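Local coordinates for protein glycoside Hydrolase (Bacteroides uniformis, PDB 5T99) that probably hydrolyses terminal beta-galactosidic linkages in agarose-derived oligosaccharides, as a family 2 glycoside hydrolase that binds galacto-isofagomine in its active-site pocket, at residues V103-D108 with N147-Q152; M462-D467 with R483-L488. All blocks are in the same frame, centred on the assembly; numbering follows the deposited sequence.

Contact 1: V103-D108 with N147-Q152; sequences VRIGFD and NVLAVQ
The ring of F107 meets two methyls of the facing strand, V151 CG2 and L149 CD2, both lying oblique to the ring, while F133 of the neighbouring strand 133-136 stacks against it. Only the far end of the ring takes part across the contact: CE1 lies 3.9 Å from V151 CG2, and CZ is 4.1 Å from L149 CD2. V151 reaches the ring with the branch that stands beside its backbone N, CG1 being the one anti to that N (chi1 177°). L149 and F107 reach into the gap from the two sheets, and L149 CD2 is shared, since it also sits 4.1 Å from I105 CG2. I105 and L149 lie alongside each other rather than end on.

All four touching residues are buried and apolar, and they alternate along their strands at i and i+2, so each strand turns one face to the other. The segment axes come no closer than 11.4 Å and run 28° apart, a spacing at which side chains touch but backbones do not pair. V172 and L174 extend the layer beside I105, as does V116 beside L149 and V151. Strand 102-107 belongs to the sheet containing 172-177 and 133-136, strand 146-153 to the one containing 86-93 and 114-118. This is the interior of a beta sandwich, the jelly-roll-like sugar-binding domain of family 2 glycoside hydrolases.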
ATOM      1  N   VAL A 103       0.711 -29.602 -11.714  1.00 25.94           N
ATOM      2  CA  VAL A 103       1.381 -28.369 -12.112  1.00 25.81           C
ATOM      3  C   VAL A 103       0.329 -27.281 -12.229  1.00 24.77           C
ATOM      4  O   VAL A 103      -0.665 -27.468 -12.914  1.00 25.25           O
ATOM      5  CB  VAL A 103       2.125 -28.541 -13.447  1.00 26.51           C
ATOM      6  CG1 VAL A 103       2.869 -27.253 -13.821  1.00 26.95           C
ATOM      7  CG2 VAL A 103       3.092 -29.720 -13.354  1.00 26.91           C
ATOM      8  N   ARG A 104       0.544 -26.169 -11.525  1.00 24.27           N
ATOM      9  CA  ARG A 104      -0.373 -25.022 -11.518  1.00 23.48           C
ATOM     10  C   ARG A 104       0.418 -23.728 -11.689  1.00 22.72           C
ATOM     11  O   ARG A 104       1.590 -23.663 -11.302  1.00 21.76           O
ATOM     12  CB  ARG A 104      -1.147 -24.964 -10.204  1.00 23.64           C
ATOM     13  CG  ARG A 104      -2.019 -26.186  -9.910  1.00 24.27           C
ATOM     14  CD  ARG A 104      -2.470 -26.197  -8.451  1.00 24.92           C
ATOM     15  NE  ARG A 104      -1.373 -26.533  -7.526  1.00 25.08           N
ATOM     16  CZ  ARG A 104      -1.227 -26.090  -6.267  1.00 24.81           C
ATOM     17  NH1 ARG A 104      -2.100 -25.245  -5.711  1.00 24.59           N
ATOM     18  NH2 ARG A 104      -0.169 -26.493  -5.549  1.00 24.48           N
ATOM     19  N   ILE A 105      -0.217 -22.718 -12.284  1.00 21.78           N
ATOM     20  CA  ILE A 105       0.365 -21.392 -12.384  1.00 21.87           C
ATOM     21  C   ILE A 105      -0.533 -20.431 -11.617  1.00 22.00           C
ATOM     22  O   ILE A 105      -1.725 -20.308 -11.917  1.00 21.63           O
ATOM     23  CB  ILE A 105       0.520 -20.888 -13.834  1.00 21.94           C
ATOM     24  CG1 ILE A 105       1.164 -21.947 -14.731  1.00 22.05           C
ATOM     25  CG2 ILE A 105       1.337 -19.597 -13.870  1.00 21.92           C
ATOM     26  CD1 ILE A 105       2.572 -22.331 -14.361  1.00 22.17           C
ATOM     27  N   GLY A 106       0.051 -19.766 -10.628  1.00 20.63           N
ATOM     28  CA  GLY A 106      -0.666 -18.831  -9.796  1.00 20.65           C
ATOM     29  C   GLY A 106      -0.354 -17.427 -10.269  1.00 20.54           C
ATOM     30  O   GLY A 106       0.819 -17.065 -10.414  1.00 19.95           O
ATOM     31  N   PHE A 107      -1.409 -16.650 -10.517  1.00 19.87           N
ATOM     32  CA  PHE A 107      -1.303 -15.231 -10.815  1.00 19.31           C
ATOM     33  C   PHE A 107      -1.834 -14.447  -9.611  1.00 18.91           C
ATOM     34  O   PHE A 107      -3.023 -14.533  -9.295  1.00 18.52           O
ATOM     35  CB  PHE A 107      -2.135 -14.892 -12.072  1.00 19.46           C
ATOM     36  CG  PHE A 107      -1.682 -15.600 -13.326  1.00 18.99           C
ATOM     37  CD1 PHE A 107      -0.830 -14.975 -14.227  1.00 19.32           C
ATOM     38  CD2 PHE A 107      -2.122 -16.875 -13.618  1.00 19.26           C
ATOM     39  CE1 PHE A 107      -0.414 -15.621 -15.389  1.00 19.13           C
ATOM     40  CE2 PHE A 107      -1.713 -17.524 -14.774  1.00 19.22           C
ATOM     41  CZ  PHE A 107      -0.862 -16.892 -15.666  1.00 18.98           C
ATOM     42  N   ASP A 108      -0.964 -13.695  -8.940  1.00 18.37           N
ATOM     43  CA  ASP A 108      -1.399 -12.788  -7.863  1.00 18.27           C
ATOM     44  C   ASP A 108      -2.277 -11.619  -8.340  1.00 18.90           C
ATOM     45  O   ASP A 108      -3.032 -11.025  -7.548  1.00 18.64           O
ATOM     46  CB  ASP A 108      -0.190 -12.205  -7.124  1.00 17.98           C
ATOM     47  CG  ASP A 108       0.596 -13.248  -6.352  1.00 17.71           C
ATOM     48  OD1 ASP A 108       0.055 -14.347  -6.065  1.00 16.70           O
ATOM     49  OD2 ASP A 108       1.773 -12.951  -6.040  1.00 17.02           O
ATOM     50  N   ASN A 147       5.877 -25.767 -24.649  1.00 30.43           N
ATOM     51  CA  ASN A 147       4.558 -25.388 -24.140  1.00 28.59           C
ATOM     52  C   ASN A 147       4.414 -23.883 -24.251  1.00 27.85           C
ATOM     53  O   ASN A 147       5.401 -23.168 -24.177  1.00 27.88           O
ATOM     54  CB  ASN A 147       4.382 -25.781 -22.669  1.00 27.99           C
ATOM     55  CG  ASN A 147       4.455 -27.271 -22.446  1.00 27.11           C
ATOM     56  OD1 ASN A 147       3.428 -27.942 -22.313  1.00 27.42           O
ATOM     57  ND2 ASN A 147       5.665 -27.805 -22.401  1.00 26.61           N
ATOM     58  N   VAL A 148       3.181 -23.409 -24.402  1.00 27.83           N
ATOM     59  CA  VAL A 148       2.898 -21.988 -24.583  1.00 27.33           C
ATOM     60  C   VAL A 148       1.750 -21.561 -23.666  1.00 26.82           C
ATOM     61  O   VAL A 148       0.584 -21.935 -23.871  1.00 26.49           O
ATOM     62  CB  VAL A 148       2.557 -21.673 -26.064  1.00 28.10           C
ATOM     63  CG1 VAL A 148       2.146 -20.218 -26.248  1.00 28.35           C
ATOM     64  CG2 VAL A 148       3.746 -21.994 -26.973  1.00 28.62           C
ATOM     65  N   LEU A 149       2.101 -20.764 -22.666  1.00 25.55           N
ATOM     66  CA  LEU A 149       1.133 -20.114 -21.811  1.00 25.57           C
ATOM     67  C   LEU A 149       0.855 -18.724 -22.379  1.00 25.45           C
ATOM     68  O   LEU A 149       1.787 -17.923 -22.534  1.00 23.82           O
ATOM     69  CB  LEU A 149       1.677 -20.008 -20.379  1.00 26.05           C
ATOM     70  CG  LEU A 149       0.755 -19.416 -19.312  1.00 25.03           C
ATOM     71  CD1 LEU A 149      -0.549 -20.190 -19.242  1.00 24.61           C
ATOM     72  CD2 LEU A 149       1.473 -19.398 -17.969  1.00 25.36           C
ATOM     73  N   ALA A 150      -0.423 -18.456 -22.680  1.00 24.83           N
ATOM     74  CA  ALA A 150      -0.866 -17.187 -23.261  1.00 24.73           C
ATOM     75  C   ALA A 150      -1.892 -16.524 -22.361  1.00 23.36           C
ATOM     76  O   ALA A 150      -2.827 -17.175 -21.920  1.00 22.82           O
ATOM     77  CB  ALA A 150      -1.475 -17.416 -24.635  1.00 25.15           C
ATOM     78  N   VAL A 151      -1.717 -15.231 -22.116  1.00 22.42           N
ATOM     79  CA  VAL A 151      -2.641 -14.442 -21.310  1.00 22.43           C
ATOM     80  C   VAL A 151      -3.072 -13.255 -22.148  1.00 22.93           C
ATOM     81  O   VAL A 151      -2.225 -12.536 -22.690  1.00 23.61           O
ATOM     82  CB  VAL A 151      -1.993 -13.944 -19.993  1.00 21.90           C
ATOM     83  CG1 VAL A 151      -2.950 -13.059 -19.209  1.00 21.64           C
ATOM     84  CG2 VAL A 151      -1.554 -15.124 -19.132  1.00 22.27           C
ATOM     85  N   GLN A 152      -4.384 -13.067 -22.271  1.00 23.29           N
ATOM     86  CA  GLN A 152      -4.950 -11.859 -22.871  1.00 24.35           C
ATOM     87  C   GLN A 152      -5.683 -11.060 -21.796  1.00 24.72           C
ATOM     88  O   GLN A 152      -6.554 -11.594 -21.094  1.00 25.47           O
ATOM     89  CB  GLN A 152      -5.923 -12.201 -24.005  1.00 24.13           C
ATOM     90  CG  GLN A 152      -6.486 -10.986 -24.743  1.00 24.08           C
ATOM     91  CD  GLN A 152      -7.847 -11.233 -25.400  1.00 23.97           C
ATOM     92  OE1 GLN A 152      -8.710 -11.926 -24.859  1.00 23.30           O
ATOM     93  NE2 GLN A 152      -8.048 -10.632 -26.560  1.00 23.97           N
TER

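Contact 2: M462-D467 with R483-L488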
ATOM      1  N   MET A 462     -28.222  -0.563   7.351  1.00 15.07           N
ATOM      2  CA  MET A 462     -27.015  -1.063   6.662  1.00 15.22           C
ATOM      3  C   MET A 462     -25.806  -1.123   7.592  1.00 15.27           C
ATOM      4  O   MET A 462     -25.149  -2.152   7.691  1.00 15.27           O
ATOM      5  CB  MET A 462     -26.661  -0.220   5.432  1.00 15.39           C
ATOM      6  CG  MET A 462     -25.417  -0.714   4.695  1.00 15.77           C
ATOM      7  SD  MET A 462     -25.022   0.155   3.159  1.00 16.87           S
ATOM      8  CE  MET A 462     -26.114  -0.664   2.003  1.00 16.72           C
ATOM      9  N   ALA A 463     -25.509  -0.002   8.249  1.00 15.75           N
ATOM     10  CA  ALA A 463     -24.409   0.103   9.229  1.00 15.52           C
ATOM     11  C   ALA A 463     -24.426  -0.999  10.310  1.00 15.33           C
ATOM     12  O   ALA A 463     -23.378  -1.414  10.806  1.00 15.56           O
ATOM     13  CB  ALA A 463     -24.433   1.475   9.881  1.00 15.42           C
ATOM     14  N   GLN A 464     -25.619  -1.495  10.626  1.00 14.89           N
ATOM     15  CA  GLN A 464     -25.798  -2.534  11.624  1.00 14.63           C
ATOM     16  C   GLN A 464     -25.433  -3.946  11.129  1.00 14.12           C
ATOM     17  O   GLN A 464     -25.354  -4.865  11.932  1.00 14.24           O
ATOM     18  CB  GLN A 464     -27.251  -2.524  12.123  1.00 14.74           C
ATOM     19  CG  GLN A 464     -27.671  -1.269  12.899  1.00 14.74           C
ATOM     20  CD  GLN A 464     -27.978  -0.044  12.032  1.00 14.84           C
ATOM     21  OE1 GLN A 464     -28.049  -0.121  10.803  1.00 14.86           O
ATOM     22  NE2 GLN A 464     -28.138   1.103  12.683  1.00 15.02           N
ATOM     23  N   GLN A 465     -25.220  -4.120   9.828  1.00 13.74           N
ATOM     24  CA  GLN A 465     -24.934  -5.434   9.248  1.00 13.53           C
ATOM     25  C   GLN A 465     -23.463  -5.810   9.281  1.00 13.75           C
ATOM     26  O   GLN A 465     -23.127  -6.948   9.026  1.00 14.36           O
ATOM     27  CB  GLN A 465     -25.400  -5.480   7.794  1.00 13.32           C
ATOM     28  CG  GLN A 465     -26.865  -5.168   7.586  1.00 13.18           C
ATOM     29  CD  GLN A 465     -27.790  -6.080   8.372  1.00 13.06           C
ATOM     30  OE1 GLN A 465     -27.550  -7.278   8.514  1.00 12.72           O
ATOM     31  NE2 GLN A 465     -28.852  -5.502   8.894  1.00 12.98           N
ATOM     32  N   VAL A 466     -22.587  -4.849   9.542  1.00 13.85           N
ATOM     33  CA  VAL A 466     -21.163  -5.114   9.734  1.00 13.77           C
ATOM     34  C   VAL A 466     -20.876  -4.940  11.208  1.00 14.03           C
ATOM     35  O   VAL A 466     -21.695  -4.371  11.950  1.00 14.28           O
ATOM     36  CB  VAL A 466     -20.236  -4.205   8.877  1.00 13.63           C
ATOM     37  CG1 VAL A 466     -20.322  -4.608   7.419  1.00 13.56           C
ATOM     38  CG2 VAL A 466     -20.561  -2.722   9.030  1.00 13.63           C
ATOM     39  N   ASP A 467     -19.725  -5.450  11.629  1.00 13.89           N
ATOM     40  CA  ASP A 467     -19.323  -5.394  13.030  1.00 13.86           C
ATOM     41  C   ASP A 467     -18.945  -3.971  13.489  1.00 13.67           C
ATOM     42  O   ASP A 467     -19.235  -3.582  14.627  1.00 13.35           O
ATOM     43  CB  ASP A 467     -18.150  -6.362  13.287  1.00 13.85           C
ATOM     44  CG  ASP A 467     -18.530  -7.824  13.104  1.00 13.82           C
ATOM     45  OD1 ASP A 467     -19.540  -8.269  13.689  1.00 13.41           O
ATOM     46  OD2 ASP A 467     -17.801  -8.539  12.384  1.00 13.96           O
ATOM     47  N   ARG A 483     -25.508   9.421  19.666  1.00 23.68           N
ATOM     48  CA  ARG A 483     -26.808   9.588  20.326  1.00 24.28           C
ATOM     49  C   ARG A 483     -27.860   8.648  19.729  1.00 22.78           C
ATOM     50  O   ARG A 483     -28.581   7.963  20.458  1.00 21.97           O
ATOM     51  CB  ARG A 483     -27.330  11.030  20.194  1.00 27.02           C
ATOM     52  CG  ARG A 483     -26.946  11.974  21.318  1.00 29.63           C
ATOM     53  CD  ARG A 483     -27.770  13.266  21.250  1.00 31.64           C
ATOM     54  NE  ARG A 483     -27.576  14.035  20.003  1.00 33.54           N
ATOM     55  CZ  ARG A 483     -26.502  14.786  19.699  1.00 33.24           C
ATOM     56  NH1 ARG A 483     -25.465  14.885  20.530  1.00 33.34           N
ATOM     57  NH2 ARG A 483     -26.452  15.433  18.529  1.00 33.09           N
ATOM     58  N   LEU A 484     -27.955   8.659  18.401  1.00 21.16           N
ATOM     59  CA  LEU A 484     -28.989   7.921  17.682  1.00 20.02           C
ATOM     60  C   LEU A 484     -28.739   6.414  17.650  1.00 19.50           C
ATOM     61  O   LEU A 484     -29.686   5.625  17.668  1.00 18.72           O
ATOM     62  CB  LEU A 484     -29.141   8.462  16.251  1.00 19.69           C
ATOM     63  CG  LEU A 484     -29.555   9.939  16.100  1.00 19.81           C
ATOM     64  CD1 LEU A 484     -29.515  10.402  14.647  1.00 19.57           C
ATOM     65  CD2 LEU A 484     -30.932  10.177  16.703  1.00 19.52           C
ATOM     66  N   TYR A 485     -27.468   6.015  17.583  1.00 19.23           N
ATOM     67  CA  TYR A 485     -27.093   4.611  17.408  1.00 18.24           C
ATOM     68  C   TYR A 485     -25.960   4.308  18.378  1.00 18.03           C
ATOM     69  O   TYR A 485     -24.831   4.093  17.964  1.00 17.75           O
ATOM     70  CB  TYR A 485     -26.709   4.335  15.944  1.00 17.99           C
ATOM     71  CG  TYR A 485     -27.849   4.606  14.994  1.00 17.49           C
ATOM     72  CD1 TYR A 485     -28.865   3.677  14.831  1.00 17.46           C
ATOM     73  CD2 TYR A 485     -27.949   5.826  14.303  1.00 17.22           C
ATOM     74  CE1 TYR A 485     -29.939   3.932  13.984  1.00 17.45           C
ATOM     75  CE2 TYR A 485     -29.022   6.091  13.459  1.00 16.83           C
ATOM     76  CZ  TYR A 485     -30.010   5.137  13.305  1.00 16.98           C
ATOM     77  OH  TYR A 485     -31.078   5.354  12.488  1.00 16.60           O
ATOM     78  N   PRO A 486     -26.273   4.288  19.689  1.00 18.48           N
ATOM     79  CA  PRO A 486     -25.225   4.229  20.711  1.00 18.91           C
ATOM     80  C   PRO A 486     -24.469   2.923  20.793  1.00 19.64           C
ATOM     81  O   PRO A 486     -23.393   2.899  21.386  1.00 20.45           O
ATOM     82  CB  PRO A 486     -25.994   4.488  22.018  1.00 18.29           C
ATOM     83  CG  PRO A 486     -27.369   4.019  21.739  1.00 17.98           C
ATOM     84  CD  PRO A 486     -27.617   4.367  20.299  1.00 18.10           C
ATOM     85  N   ASP A 487     -25.011   1.860  20.200  1.00 20.66           N
ATOM     86  CA  ASP A 487     -24.386   0.526  20.225  1.00 20.88           C
ATOM     87  C   ASP A 487     -23.458   0.196  19.042  1.00 20.70           C
ATOM     88  O   ASP A 487     -22.858  -0.885  19.016  1.00 20.86           O
ATOM     89  CB  ASP A 487     -25.484  -0.525  20.340  1.00 21.01           C
ATOM     90  CG  ASP A 487     -26.371  -0.270  21.533  1.00 21.55           C
ATOM     91  OD1 ASP A 487     -25.874  -0.398  22.669  1.00 22.03           O
ATOM     92  OD2 ASP A 487     -27.544   0.105  21.336  1.00 22.63           O
ATOM     93  N   LEU A 488     -23.329   1.102  18.075  1.00 19.93           N
ATOM     94  CA  LEU A 488     -22.411   0.872  16.954  1.00 19.97           C
ATOM     95  C   LEU A 488     -20.961   1.230  17.336  1.00 18.86           C
ATOM     96  O   LEU A 488     -20.713   2.328  17.823  1.00 17.76           O
ATOM     97  CB  LEU A 488     -22.811   1.708  15.744  1.00 20.70           C
ATOM     98  CG  LEU A 488     -24.175   1.423  15.144  1.00 21.27           C
ATOM     99  CD1 LEU A 488     -24.435   2.436  14.043  1.00 21.67           C
ATOM    100  CD2 LEU A 488     -24.244  -0.007  14.623  1.00 21.60           C
TER
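L488 rests its two methyls on A463 and Q464, the apolar part of the contact. Its CD2 lies 4.0 Å from the aliphatic Q464 CG, and its CD1 is 4.3 Å from A463 CB. F458 of the preceding short helix 456-459 touches A463, Y485 and L488 alike, extending this small apolar patch.

The amide of Q464 meets the ring of Y485. Q464 bends at its second torsion (chi2 78°), which carries the amide toward the ring, with NE2 3.4 Å from Y485 CD1 and 3.6 Å from Y485 CE1. Amide and ring planes stand 62° apart, and the nitrogen approaches the ring obliquely.

Two polar atoms find partners on helix 456-459: Q464 NE2 hydrogen-bonds to F458 O, and Y485 OH to D459 OD1. Both side chains of the amide-ring pair are therefore tied to the same helix. Within 483-488 a type I beta turn runs from Y485 to L488, closed by a weak 3.3 Å bond from L488 N to Y485 O. The arrangement joins two loops leading into the adjacent parallel strands 468-472 and 490-495 of the catalytic TIM-type barrel.

In the fold
Contact 1 is core and contact 2 lies nearer the surface: the four touching residues of the first are all buried, whereas in the second only A463 is. Their centres stand 45 Å apart, the nearest atoms about 24 Å, and they share no element, one falling in the sugar-binding domain and the other in the barrel domain. In contact 1 the inward side chains of two facing sheets meet, and all that touch are apolar. Contact 2 joins loop and turn, where a glutamine amide and a tyrosine add polar ends bonded to a nearby helix. The buried areas are similar, 143 and 159 Å², despite these different settings.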